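PDB 2WNR: probable exosome complex exonuclease 2 from Methanothermobacter thermautotrophicus, which probably serves as a non-catalytic subunit of the RNA-degrading archaeal exosome, helping to shape the active site of its partner Rrp41. Local coordinates for residues E33-S38 / V53-T58; K46-S51 / V64-G69; N84-P89 / D140-D145; D112-E117 / S230-Q235. One frame throughout, in Å; residues are numbered along the deposited sequence.

Contacts 1, 2 and 3 belong to one mixed sheet, whereas contact 4 sets a helix against a strand of another sheet. Contacts 1 and 2 share strand 49-55 and lie near its two ends, their centres about 25 Å apart; along the chain their segments alternate. Contact 3 comes later, about 16 Å between centres from each of them, and touches contact 1 where Asn57 and Thr58 pack on Asp145. Strand 80-87 of contact 3 leads into helix 102-117 of contact 4, and the segments of the two alternate, their centres about 20 Å apart. Contact 4 joins the first RNase PH family region to the second, in a subunit that meets other chains at all four contacts.

Contact 1 of 4, residues E33-S38 / V53-T58; sequences EFRDIS and VKLGNT
Arg35 lays its guanidinium across Leu55, the two side chains meeting at about a right angle. Its NH2 comes within 3.4 Å of Leu55 CG, and the carbonyl oxygen of Leu55 sits over the centre of one guanidinium face, not at the N-H edge. The Leu55 chain, with CG anti to the backbone N (chi1 166°), carries CD1 to Phe34 CD1, 4.0 Å away near the plane of the ring at its edge, and to Ile37 CG1 at 3.8 Å. Ile37 and Leu55 lie side by side and point the same way as a non-hydrogen-bonded antiparallel pair. Next to them Ser38 and Lys54 form a hydrogen-bonded pair, Ser38 N to Lys54 O and Lys54 N to Ser38 O both measuring 2.9 Å. A nearly straight bond from Gly56 N to Asp36 O, 3.1 Å long, extends the pairing to the type II' turn Leu55-Thr58, where Gly56 takes a positive phi, a conformation that favours glycine. This turn links strand 49-55 to strand 58-69. Farther out, Ala153 and Leu156 of helix 150-164 and Leu261 of helix 244-268 pack on the face bearing Leu55 and Ile37, while Arg35 NH2 makes a salt bridge to Asp208 and a hydrogen bond to Gly148 O. The arginine thus meets Leu55 by van der Waals contact, and the carboxylate of Asp208 probably balances its charge beside this apolar cluster.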
loop_
_atom_site.group_PDB
_atom_site.type_symbol
_atom_site.label_atom_id
_atom_site.label_comp_id
_atom_site.label_asym_id
_atom_site.label_seq_id
_atom_site.Cartn_x
_atom_site.Cartn_y
_atom_site.Cartn_z
ATOM N N GLU A 33 -24.999 -25.600 -24.189
ATOM C CA GLU A 33 -26.032 -24.564 -24.235
ATOM C C GLU A 33 -25.841 -23.490 -23.165
ATOM O O GLU A 33 -25.731 -23.795 -21.975
ATOM C CB GLU A 33 -27.421 -25.196 -24.102
ATOM C CG GLU A 33 -28.564 -24.189 -24.098
ATOM C CD GLU A 33 -29.932 -24.831 -23.971
ATOM O OE1 GLU A 33 -30.036 -26.073 -24.083
ATOM O OE2 GLU A 33 -30.911 -24.082 -23.767
ATOM N N PHE A 34 -25.819 -22.232 -23.604
ATOM C CA PHE A 34 -25.774 -21.080 -22.703
ATOM C C PHE A 34 -27.063 -20.922 -21.923
ATOM O O PHE A 34 -28.118 -21.408 -22.343
ATOM C CB PHE A 34 -25.538 -19.794 -23.494
ATOM C CG PHE A 34 -24.109 -19.550 -23.838
ATOM C CD1 PHE A 34 -23.276 -18.885 -22.950
ATOM C CD2 PHE A 34 -23.586 -19.988 -25.046
ATOM C CE1 PHE A 34 -21.952 -18.665 -23.255
ATOM C CE2 PHE A 34 -22.258 -19.761 -25.357
ATOM C CZ PHE A 34 -21.443 -19.100 -24.461
ATOM N N ARG A 35 -26.977 -20.227 -20.790
ATOM C CA ARG A 35 -28.170 -19.783 -20.073
ATOM C C ARG A 35 -28.733 -18.576 -20.808
ATOM O O ARG A 35 -28.149 -18.116 -21.791
ATOM C CB ARG A 35 -27.826 -19.419 -18.631
ATOM C CG ARG A 35 -27.434 -20.600 -17.766
ATOM C CD ARG A 35 -26.612 -20.173 -16.572
ATOM N NE ARG A 35 -25.331 -19.612 -16.988
ATOM C CZ ARG A 35 -24.420 -19.110 -16.159
ATOM N NH1 ARG A 35 -24.639 -19.094 -14.852
ATOM N NH2 ARG A 35 -23.286 -18.608 -16.644
ATOM N N ASP A 36 -29.863 -18.062 -20.340
ATOM C CA ASP A 36 -30.462 -16.880 -20.949
ATOM C C ASP A 36 -29.474 -15.718 -20.897
ATOM O O ASP A 36 -28.717 -15.576 -19.934
ATOM C CB ASP A 36 -31.769 -16.517 -20.247
ATOM C CG ASP A 36 -32.904 -17.484 -20.569
ATOM O OD1 ASP A 36 -33.712 -17.764 -19.660
ATOM O OD2 ASP A 36 -33.001 -17.964 -21.725
ATOM N N ILE A 37 -29.448 -14.907 -21.945
ATOM C CA ILE A 37 -28.554 -13.758 -21.956
ATOM C C ILE A 37 -29.345 -12.468 -22.107
ATOM O O ILE A 37 -30.281 -12.387 -22.901
ATOM C CB ILE A 37 -27.451 -13.878 -23.032
ATOM C CG1 ILE A 37 -26.535 -15.067 -22.720
ATOM C CG2 ILE A 37 -26.618 -12.596 -23.096
ATOM C CD1 ILE A 37 -25.640 -15.467 -23.852
ATOM N N SER A 38 -28.950 -11.466 -21.326
ATOM C CA SER A 38 -29.603 -10.174 -21.301
ATOM C C SER A 38 -28.527 -9.098 -21.442
ATOM O O SER A 38 -27.569 -9.073 -20.682
ATOM C CB SER A 38 -30.379 -10.027 -19.987
ATOM O OG SER A 38 -31.022 -8.774 -19.884
ATOM N N VAL A 53 -24.722 -6.722 -18.408
ATOM C CA VAL A 53 -24.965 -8.069 -18.928
ATOM C C VAL A 53 -25.404 -9.031 -17.823
ATOM O O VAL A 53 -24.818 -9.073 -16.738
ATOM C CB VAL A 53 -23.736 -8.636 -19.684
ATOM C CG1 VAL A 53 -23.900 -10.130 -19.963
ATOM C CG2 VAL A 53 -23.543 -7.902 -20.979
ATOM N N LYS A 54 -26.459 -9.782 -18.110
ATOM C CA LYS A 54 -26.907 -10.860 -17.244
ATOM C C LYS A 54 -26.809 -12.169 -18.011
ATOM O O LYS A 54 -27.389 -12.323 -19.086
ATOM C CB LYS A 54 -28.337 -10.629 -16.759
ATOM C CG LYS A 54 -28.467 -9.590 -15.664
ATOM C CD LYS A 54 -29.882 -9.564 -15.073
ATOM C CE LYS A 54 -30.111 -10.757 -14.149
ATOM N NZ LYS A 54 -31.460 -10.756 -13.513
ATOM N N LEU A 55 -26.050 -13.101 -17.454
ATOM C CA LEU A 55 -25.872 -14.414 -18.037
ATOM C C LEU A 55 -26.347 -15.382 -16.957
ATOM O O LEU A 55 -25.646 -15.641 -15.987
ATOM C CB LEU A 55 -24.396 -14.621 -18.433
ATOM C CG LEU A 55 -23.828 -16.006 -18.777
ATOM C CD1 LEU A 55 -24.633 -16.719 -19.853
ATOM C CD2 LEU A 55 -22.364 -15.901 -19.194
ATOM N N GLY A 56 -27.561 -15.887 -17.113
ATOM C CA GLY A 56 -28.254 -16.494 -15.991
ATOM C C GLY A 56 -28.418 -15.389 -14.971
ATOM O O GLY A 56 -28.942 -14.320 -15.290
ATOM N N ASN A 57 -27.939 -15.621 -13.756
ATOM C CA ASN A 57 -27.999 -14.601 -12.713
ATOM C C ASN A 57 -26.695 -13.841 -12.541
ATOM O O ASN A 57 -26.655 -12.837 -11.828
ATOM C CB ASN A 57 -28.429 -15.209 -11.381
ATOM C CG ASN A 57 -29.898 -15.508 -11.336
ATOM O OD1 ASN A 57 -30.704 -14.763 -11.886
ATOM N ND2 ASN A 57 -30.264 -16.600 -10.671
ATOM N N THR A 58 -25.633 -14.332 -13.174
ATOM C CA THR A 58 -24.345 -13.658 -13.159
ATOM C C THR A 58 -24.509 -12.306 -13.833
ATOM O O THR A 58 -24.913 -12.220 -14.989
ATOM C CB THR A 58 -23.237 -14.504 -13.852
ATOM O OG1 THR A 58 -23.000 -15.687 -13.082
ATOM C CG2 THR A 58 -21.946 -13.746 -13.949
#

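Contact 2 of 4, residues K46-S51 / V64-G69; sequences KAEGSS and VKPQIG
Glu48 folds over the ring of Pro66 and reaches the ammonium of Lys65 with its carboxylate. Its chain leaves the backbone with CG anti to the carbonyl carbon and then bends sharply (chi2 83°), so that CG lies 3.6 Å from Pro66 CG and CB the same distance from Pro66 CD. The bend also brings OE1 back to Lys65 NZ, a salt bridge of 3.2 Å in which the nitrogen approaches on the syn side of the oxygen, 20° out of the carboxylate plane. Lys65 answers with two bends of its own, at chi2 (-65°) and chi3, and crosses Glu48 at about a right angle, its CD passing 4.2 Å from Ala47 CB. The two segments belong to the antiparallel hairpin of strands 49-55 and 58-69, whose last pair here is Gly49 with Val64: Val64 N donates to Gly49 O at 2.8 Å, while the return bond from Gly49 N to Val64 O is weak at 3.4 Å. An alanine in place of Glu48 would probably leave Lys65 without its carboxylate mate in this hairpin and strip the Pro66 ring of the cover given by CG and the carboxylate. NZ of Lys65 also donates to the backbone of a neighbouring chain of another protein, its strongest polar partner, so the salt bridge lies at a subunit interface. On the face bearing Val64, Ala161 and Leu162 of helix 150-164 pack against the valine side chain.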
loop_
_atom_site.group_PDB
_atom_site.type_symbol
_atom_site.label_atom_id
_atom_site.label_comp_id
_atom_site.label_asym_id
_atom_site.label_seq_id
_atom_site.Cartn_x
_atom_site.Cartn_y
_atom_site.Cartn_z
ATOM N N LYS A 46 -23.553 9.082 -17.029
ATOM C CA LYS A 46 -22.313 9.862 -16.994
ATOM C C LYS A 46 -21.181 9.230 -17.806
ATOM O O LYS A 46 -20.347 9.950 -18.357
ATOM C CB LYS A 46 -21.869 10.099 -15.550
ATOM C CG LYS A 46 -22.680 11.171 -14.841
ATOM C CD LYS A 46 -22.188 11.379 -13.432
ATOM C CE LYS A 46 -22.771 12.628 -12.842
ATOM N NZ LYS A 46 -22.261 12.794 -11.463
ATOM N N ALA A 47 -21.173 7.894 -17.874
ATOM C CA ALA A 47 -20.142 7.110 -18.574
ATOM C C ALA A 47 -20.249 7.214 -20.096
ATOM O O ALA A 47 -21.347 7.160 -20.651
ATOM C CB ALA A 47 -20.220 5.659 -18.151
ATOM N N GLU A 48 -19.106 7.342 -20.765
ATOM C CA GLU A 48 -19.065 7.522 -22.216
ATOM C C GLU A 48 -19.542 6.293 -22.987
ATOM O O GLU A 48 -20.081 6.404 -24.094
ATOM C CB GLU A 48 -17.665 7.929 -22.669
ATOM C CG GLU A 48 -17.390 9.420 -22.554
ATOM C CD GLU A 48 -16.973 9.871 -21.161
ATOM O OE1 GLU A 48 -16.877 9.023 -20.239
ATOM O OE2 GLU A 48 -16.739 11.088 -20.986
ATOM N N GLY A 49 -19.322 5.126 -22.398
ATOM C CA GLY A 49 -19.918 3.886 -22.867
ATOM C C GLY A 49 -20.157 3.042 -21.642
ATOM O O GLY A 49 -19.384 3.113 -20.692
ATOM N N SER A 50 -21.231 2.262 -21.648
ATOM C CA SER A 50 -21.563 1.392 -20.522
ATOM C C SER A 50 -22.475 0.254 -20.945
ATOM O O SER A 50 -23.175 0.361 -21.951
ATOM C CB SER A 50 -22.227 2.190 -19.397
ATOM O OG SER A 50 -23.397 2.854 -19.847
ATOM N N SER A 51 -22.471 -0.828 -20.169
ATOM C CA SER A 51 -23.332 -1.984 -20.429
ATOM C C SER A 51 -23.655 -2.762 -19.163
ATOM O O SER A 51 -22.904 -2.735 -18.204
ATOM C CB SER A 51 -22.688 -2.925 -21.453
ATOM O OG SER A 51 -21.580 -3.624 -20.900
ATOM N N VAL A 64 -16.912 2.361 -19.750
ATOM C CA VAL A 64 -15.748 2.755 -20.528
ATOM C C VAL A 64 -15.541 4.255 -20.328
ATOM O O VAL A 64 -16.409 5.057 -20.675
ATOM C CB VAL A 64 -15.898 2.428 -22.037
ATOM C CG1 VAL A 64 -14.619 2.790 -22.780
ATOM C CG2 VAL A 64 -16.218 0.967 -22.260
ATOM N N LYS A 65 -14.391 4.621 -19.762
ATOM C CA LYS A 65 -14.078 6.013 -19.442
ATOM C C LYS A 65 -12.802 6.451 -20.146
ATOM O O LYS A 65 -11.709 6.063 -19.739
ATOM C CB LYS A 65 -13.938 6.209 -17.925
ATOM C CG LYS A 65 -15.221 5.976 -17.118
ATOM C CD LYS A 65 -16.312 6.998 -17.434
ATOM C CE LYS A 65 -16.038 8.360 -16.807
ATOM N NZ LYS A 65 -17.174 9.303 -17.048
ATOM N N PRO A 66 -12.944 7.250 -21.220
ATOM C CA PRO A 66 -11.829 7.764 -22.001
ATOM C C PRO A 66 -11.124 8.909 -21.292
ATOM O O PRO A 66 -11.758 9.723 -20.617
ATOM C CB PRO A 66 -12.511 8.294 -23.252
ATOM C CG PRO A 66 -13.845 8.699 -22.782
ATOM C CD PRO A 66 -14.233 7.652 -21.802
ATOM N N GLN A 67 -9.816 8.971 -21.466
ATOM C CA GLN A 67 -9.005 9.963 -20.792
ATOM C C GLN A 67 -7.757 10.234 -21.623
ATOM O O GLN A 67 -7.317 9.378 -22.403
ATOM C CB GLN A 67 -8.624 9.435 -19.419
ATOM C CG GLN A 67 -8.130 10.474 -18.442
ATOM C CD GLN A 67 -7.786 9.854 -17.115
ATOM O OE1 GLN A 67 -8.576 9.090 -16.555
ATOM N NE2 GLN A 67 -6.598 10.163 -16.607
ATOM N N ILE A 68 -7.188 11.421 -21.467
ATOM C CA ILE A 68 -6.024 11.799 -22.260
ATOM C C ILE A 68 -4.744 11.758 -21.434
ATOM O O ILE A 68 -4.696 12.314 -20.330
ATOM C CB ILE A 68 -6.214 13.183 -22.904
ATOM C CG1 ILE A 68 -7.309 13.101 -23.971
ATOM C CG2 ILE A 68 -4.901 13.685 -23.511
ATOM C CD1 ILE A 68 -7.730 14.436 -24.560
ATOM N N GLY A 69 -3.715 11.100 -21.971
ATOM C CA GLY A 69 -2.394 11.095 -21.340
ATOM C C GLY A 69 -1.248 10.607 -22.203
ATOM O O GLY A 69 -1.393 10.447 -23.420
#

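Contact 3 of 4, residues N84-P89 / D140-D145; sequences NSELLP and DLHIID
Leu88 lies across the His142 ring and the carbonyl group that follows in strand 140-145. Starting at its base, CB rests 3.4 Å from Ile143 O. CG, set anti to the carbonyl carbon (chi1 -56°), stays beside the same oxygen and stands over one face of the imidazole. The branches then part: CD1 drops to His142 CD2 at 3.5 Å and reaches Ile144 CD1 at 4.0 Å, while CD2 makes an off-centre CH-pi contact, 4.3 Å from the ring centroid of His142 and 28° off its normal. An alanine at His142 would remove this ring and is likely to leave the Leu88 methyls without the ring face they lie on, and an aromatic side chain of a neighbouring subunit of another protein without its edge-to-face partner. Ahead of Leu88 the two strands run parallel. Leu141 N donates to Asn84 O and Glu86 N to Leu141 O, both at 2.8 Å, and Ile143 N to Glu86 O at 3.1 Å. On the face bearing Ser85 and Leu141, Leu87 CD1 meets Ile143 CD1 at 3.6 Å. That face turns to helices 102-117 and 150-164, with Ser85 against Leu107 and Leu141 against Ala154. Strand 58-69 runs antiparallel along the other edge of strand 133-145, where Ile144 and Asp145 form a classic bulge opposite Gln59, and the His142 face packs on the neighbouring chain.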
loop_
_atom_site.group_PDB
_atom_site.type_symbol
_atom_site.label_atom_id
_atom_site.label_comp_id
_atom_site.label_asym_id
_atom_site.label_seq_id
_atom_site.Cartn_x
_atom_site.Cartn_y
_atom_site.Cartn_z
ATOM N N ASN A 84 -9.649 -3.345 -15.839
ATOM C CA ASN A 84 -9.652 -3.662 -14.424
ATOM C C ASN A 84 -11.026 -4.157 -13.992
ATOM O O ASN A 84 -12.048 -3.672 -14.482
ATOM C CB ASN A 84 -9.206 -2.471 -13.560
ATOM C CG ASN A 84 -9.187 -2.818 -12.066
ATOM O OD1 ASN A 84 -8.269 -3.488 -11.586
ATOM N ND2 ASN A 84 -10.219 -2.377 -11.333
ATOM N N SER A 85 -11.050 -5.133 -13.092
ATOM C CA SER A 85 -12.320 -5.665 -12.633
ATOM C C SER A 85 -12.426 -5.639 -11.121
ATOM O O SER A 85 -11.457 -5.913 -10.413
ATOM C CB SER A 85 -12.550 -7.080 -13.162
ATOM O OG SER A 85 -11.426 -7.883 -12.918
ATOM N N GLU A 86 -13.610 -5.291 -10.640
ATOM C CA GLU A 86 -13.897 -5.313 -9.224
ATOM C C GLU A 86 -14.818 -6.496 -8.873
ATOM O O GLU A 86 -16.025 -6.451 -9.129
ATOM C CB GLU A 86 -14.529 -3.987 -8.805
ATOM C CG GLU A 86 -13.572 -2.817 -8.808
ATOM C CD GLU A 86 -12.608 -2.824 -7.621
ATOM O OE1 GLU A 86 -13.053 -2.519 -6.492
ATOM O OE2 GLU A 86 -11.400 -3.106 -7.812
ATOM N N LEU A 87 -14.239 -7.553 -8.308
ATOM C CA LEU A 87 -15.024 -8.683 -7.850
ATOM C C LEU A 87 -15.593 -8.350 -6.462
ATOM O O LEU A 87 -14.968 -8.611 -5.436
ATOM C CB LEU A 87 -14.186 -9.964 -7.840
ATOM C CG LEU A 87 -14.236 -10.869 -9.072
ATOM C CD1 LEU A 87 -14.002 -10.104 -10.348
ATOM C CD2 LEU A 87 -13.211 -11.973 -8.949
ATOM N N LEU A 88 -16.780 -7.758 -6.448
ATOM C CA LEU A 88 -17.314 -7.154 -5.244
ATOM C C LEU A 88 -17.762 -8.160 -4.183
ATOM O O LEU A 88 -18.419 -9.167 -4.491
ATOM C CB LEU A 88 -18.500 -6.244 -5.582
ATOM C CG LEU A 88 -18.325 -5.104 -6.591
ATOM C CD1 LEU A 88 -19.658 -4.441 -6.923
ATOM C CD2 LEU A 88 -17.268 -4.071 -6.214
ATOM N N PRO A 89 -17.442 -7.868 -2.916
ATOM C CA PRO A 89 -18.039 -8.627 -1.829
ATOM C C PRO A 89 -19.556 -8.775 -2.016
ATOM O O PRO A 89 -20.146 -9.796 -1.603
ATOM C CB PRO A 89 -17.725 -7.774 -0.605
ATOM C CG PRO A 89 -16.471 -7.091 -0.945
ATOM C CD PRO A 89 -16.501 -6.845 -2.427
ATOM N N ASP A 140 -13.685 -0.692 -17.112
ATOM C CA ASP A 140 -13.924 -1.068 -15.719
ATOM C C ASP A 140 -15.087 -2.058 -15.562
ATOM O O ASP A 140 -16.246 -1.741 -15.845
ATOM C CB ASP A 140 -14.135 0.173 -14.852
ATOM C CG ASP A 140 -12.836 0.884 -14.535
ATOM O OD1 ASP A 140 -11.968 0.250 -13.884
ATOM O OD2 ASP A 140 -12.687 2.073 -14.922
ATOM N N LEU A 141 -14.761 -3.265 -15.118
ATOM C CA LEU A 141 -15.735 -4.336 -15.012
ATOM C C LEU A 141 -16.192 -4.440 -13.572
ATOM O O LEU A 141 -15.381 -4.613 -12.667
ATOM C CB LEU A 141 -15.125 -5.663 -15.487
ATOM C CG LEU A 141 -14.799 -5.896 -16.971
ATOM C CD1 LEU A 141 -14.048 -4.749 -17.616
ATOM C CD2 LEU A 141 -14.001 -7.190 -17.144
ATOM N N HIS A 142 -17.499 -4.326 -13.370
ATOM C CA HIS A 142 -18.068 -4.268 -12.034
ATOM C C HIS A 142 -18.936 -5.504 -11.808
ATOM O O HIS A 142 -20.069 -5.593 -12.306
ATOM C CB HIS A 142 -18.877 -2.980 -11.873
ATOM C CG HIS A 142 -18.640 -2.273 -10.577
ATOM N ND1 HIS A 142 -17.439 -1.674 -10.260
ATOM C CD2 HIS A 142 -19.456 -2.055 -9.518
ATOM C CE1 HIS A 142 -17.520 -1.126 -9.062
ATOM N NE2 HIS A 142 -18.734 -1.344 -8.589
ATOM N N ILE A 143 -18.401 -6.470 -11.070
ATOM C CA ILE A 143 -19.113 -7.724 -10.886
ATOM C C ILE A 143 -20.108 -7.530 -9.741
ATOM O O ILE A 143 -19.724 -7.302 -8.597
ATOM C CB ILE A 143 -18.163 -8.937 -10.694
ATOM C CG1 ILE A 143 -17.412 -9.282 -11.992
ATOM C CG2 ILE A 143 -18.937 -10.158 -10.323
ATOM C CD1 ILE A 143 -16.347 -8.288 -12.435
ATOM N N ILE A 144 -21.388 -7.618 -10.092
ATOM C CA ILE A 144 -22.513 -7.272 -9.235
ATOM C C ILE A 144 -23.117 -8.511 -8.579
ATOM O O ILE A 144 -23.598 -8.452 -7.448
ATOM C CB ILE A 144 -23.590 -6.535 -10.085
ATOM C CG1 ILE A 144 -23.020 -5.242 -10.703
ATOM C CG2 ILE A 144 -24.829 -6.233 -9.304
ATOM C CD1 ILE A 144 -22.456 -4.217 -9.712
ATOM N N ASP A 145 -23.083 -9.631 -9.295
ATOM C CA ASP A 145 -23.722 -10.878 -8.869
ATOM C C ASP A 145 -22.940 -12.003 -9.537
ATOM O O ASP A 145 -22.641 -11.932 -10.738
ATOM C CB ASP A 145 -25.178 -10.901 -9.342
ATOM C CG ASP A 145 -26.170 -11.414 -8.273
ATOM O OD1 ASP A 145 -25.768 -11.888 -7.186
ATOM O OD2 ASP A 145 -27.387 -11.332 -8.543
#

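Contact 4 of 4, residues D112-E117 / S230-Q235; sequences DRCIRE and SICAMQ
Cys232 opens the meeting of strand 231-235 with helix 112-117. Its SG, placed between the backbone N and the carbonyl carbon (chi1 66°), lies 3.8 Å from Cys114 O and 4.2 Å from Cys114 SG, too long for a disulfide, while Cys232 O is 3.3 Å from Glu117 CB. Ala233 follows, and its methyl also points to the helix, 4.0 Å from Cys114 N and 4.1 Å from Arg113 CG. Two successive side chains can face the same way because Cys232 and Ala233 form a classic beta bulge opposite Gly224. The strand runs nearly antiparallel to the helix, their axes 6.9 Å apart at closest approach, and the packing brings a helix of the first RNase PH family region against the four-stranded antiparallel sheet of the second. Met234 turns its side chain away, onto Ile221 and Val251, but its carbonyl oxygen lies at the edge of the Arg113 guanidinium. At Gln235 the side chain crosses that of Arg113 at about a right angle. Arg113 NH1 donates to Gln235 OE1 at 2.8 Å in an almost straight bond, within the guanidinium plane yet 39° out of the amide carbonyl plane. Gln235 NE2 hydrogen-bonds Glu106, and Arg113 NH2 forms a salt bridge with an acidic side chain of a neighbouring chain of another protein, whose strand pairs with Met234 and Gln235 and continues the sheet across the interface.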
loop_
_atom_site.group_PDB
_atom_site.type_symbol
_atom_site.label_atom_id
_atom_site.label_comp_id
_atom_site.label_asym_id
_atom_site.label_seq_id
_atom_site.Cartn_x
_atom_site.Cartn_y
_atom_site.Cartn_z
ATOM N N ASP A 112 -8.903 -8.633 -20.978
ATOM C CA ASP A 112 -8.013 -7.735 -21.661
ATOM C C ASP A 112 -7.362 -8.423 -22.853
ATOM O O ASP A 112 -7.207 -7.819 -23.911
ATOM C CB ASP A 112 -6.948 -7.192 -20.717
ATOM C CG ASP A 112 -6.097 -6.126 -21.383
ATOM O OD1 ASP A 112 -5.162 -6.498 -22.116
ATOM O OD2 ASP A 112 -6.381 -4.924 -21.198
ATOM N N ARG A 113 -6.989 -9.685 -22.674
ATOM C CA ARG A 113 -6.345 -10.451 -23.739
ATOM C C ARG A 113 -7.247 -10.568 -24.973
ATOM O O ARG A 113 -6.816 -10.297 -26.098
ATOM C CB ARG A 113 -5.968 -11.841 -23.230
ATOM C CG ARG A 113 -4.980 -12.597 -24.113
ATOM C CD ARG A 113 -4.639 -13.928 -23.501
ATOM N NE ARG A 113 -4.189 -13.761 -22.120
ATOM C CZ ARG A 113 -4.311 -14.681 -21.163
ATOM N NH1 ARG A 113 -4.874 -15.855 -21.425
ATOM N NH2 ARG A 113 -3.872 -14.418 -19.938
ATOM N N CYS A 114 -8.497 -10.964 -24.729
ATOM C CA CYS A 114 -9.517 -11.117 -25.758
ATOM C C CYS A 114 -9.759 -9.833 -26.563
ATOM O O CYS A 114 -9.728 -9.852 -27.799
ATOM C CB CYS A 114 -10.814 -11.573 -25.109
ATOM S SG CYS A 114 -11.981 -12.267 -26.250
ATOM N N ILE A 115 -9.991 -8.722 -25.866
ATOM C CA ILE A 115 -10.145 -7.421 -26.523
ATOM C C ILE A 115 -8.877 -6.986 -27.265
ATOM O O ILE A 115 -8.959 -6.515 -28.403
ATOM C CB ILE A 115 -10.630 -6.325 -25.531
ATOM C CG1 ILE A 115 -12.153 -6.314 -25.450
ATOM C CG2 ILE A 115 -10.176 -4.939 -25.943
ATOM C CD1 ILE A 115 -12.716 -7.308 -24.485
ATOM N N ARG A 116 -7.719 -7.163 -26.631
ATOM C CA ARG A 116 -6.451 -6.674 -27.176
ATOM C C ARG A 116 -5.971 -7.473 -28.388
ATOM O O ARG A 116 -5.638 -6.896 -29.418
ATOM C CB ARG A 116 -5.372 -6.643 -26.084
ATOM C CG ARG A 116 -4.036 -5.989 -26.489
ATOM C CD ARG A 116 -3.068 -5.914 -25.297
ATOM N NE ARG A 116 -3.691 -5.270 -24.138
ATOM C CZ ARG A 116 -3.762 -3.952 -23.942
ATOM N NH1 ARG A 116 -3.229 -3.098 -24.828
ATOM N NH2 ARG A 116 -4.359 -3.491 -22.850
ATOM N N GLU A 117 -5.958 -8.796 -28.256
ATOM C CA GLU A 117 -5.398 -9.689 -29.274
ATOM C C GLU A 117 -6.269 -9.826 -30.530
ATOM O O GLU A 117 -5.765 -10.116 -31.617
ATOM C CB GLU A 117 -5.089 -11.067 -28.678
ATOM C CG GLU A 117 -4.057 -11.048 -27.548
ATOM C CD GLU A 117 -2.738 -10.391 -27.946
ATOM O OE1 GLU A 117 -2.082 -10.872 -28.889
ATOM O OE2 GLU A 117 -2.355 -9.390 -27.306
ATOM N N SER A 230 -11.149 -17.164 -35.977
ATOM C CA SER A 230 -9.794 -17.413 -35.486
ATOM C C SER A 230 -9.711 -17.208 -33.970
ATOM O O SER A 230 -10.460 -16.400 -33.408
ATOM C CB SER A 230 -8.773 -16.538 -36.229
ATOM O OG SER A 230 -8.941 -15.171 -35.905
ATOM N N ILE A 231 -8.803 -17.943 -33.324
ATOM C CA ILE A 231 -8.645 -17.927 -31.859
ATOM C C ILE A 231 -7.709 -16.807 -31.421
ATOM O O ILE A 231 -6.548 -16.764 -31.833
ATOM C CB ILE A 231 -8.109 -19.288 -31.321
ATOM C CG1 ILE A 231 -9.072 -20.430 -31.664
ATOM C CG2 ILE A 231 -7.875 -19.228 -29.826
ATOM C CD1 ILE A 231 -8.435 -21.807 -31.649
ATOM N N CYS A 232 -8.217 -15.907 -30.586
ATOM C CA CYS A 232 -7.413 -14.782 -30.109
ATOM C C CYS A 232 -7.080 -14.823 -28.611
ATOM O O CYS A 232 -6.217 -14.074 -28.149
ATOM C CB CYS A 232 -8.062 -13.455 -30.478
ATOM S SG CYS A 232 -9.608 -13.160 -29.657
ATOM N N ALA A 233 -7.745 -15.695 -27.857
ATOM C CA ALA A 233 -7.419 -15.876 -26.440
ATOM C C ALA A 233 -7.828 -17.250 -25.933
ATOM O O ALA A 233 -8.897 -17.768 -26.291
ATOM C CB ALA A 233 -8.070 -14.799 -25.593
ATOM N N MET A 234 -6.982 -17.834 -25.088
ATOM C CA MET A 234 -7.293 -19.107 -24.460
ATOM C C MET A 234 -6.766 -19.144 -23.030
ATOM O O MET A 234 -5.691 -18.604 -22.739
ATOM C CB MET A 234 -6.712 -20.257 -25.265
ATOM C CG MET A 234 -7.222 -21.620 -24.859
ATOM S SD MET A 234 -6.586 -22.913 -25.941
ATOM C CE MET A 234 -7.556 -22.611 -27.414
ATOM N N GLN A 235 -7.526 -19.782 -22.139
ATOM C CA GLN A 235 -7.134 -19.867 -20.743
ATOM C C GLN A 235 -7.666 -21.117 -20.054
ATOM O O GLN A 235 -8.850 -21.206 -19.707
ATOM C CB GLN A 235 -7.595 -18.605 -19.982
ATOM C CG GLN A 235 -7.166 -18.540 -18.527
ATOM C CD GLN A 235 -5.761 -17.968 -18.344
ATOM O OE1 GLN A 235 -5.030 -17.729 -19.309
ATOM N NE2 GLN A 235 -5.380 -17.746 -17.088
#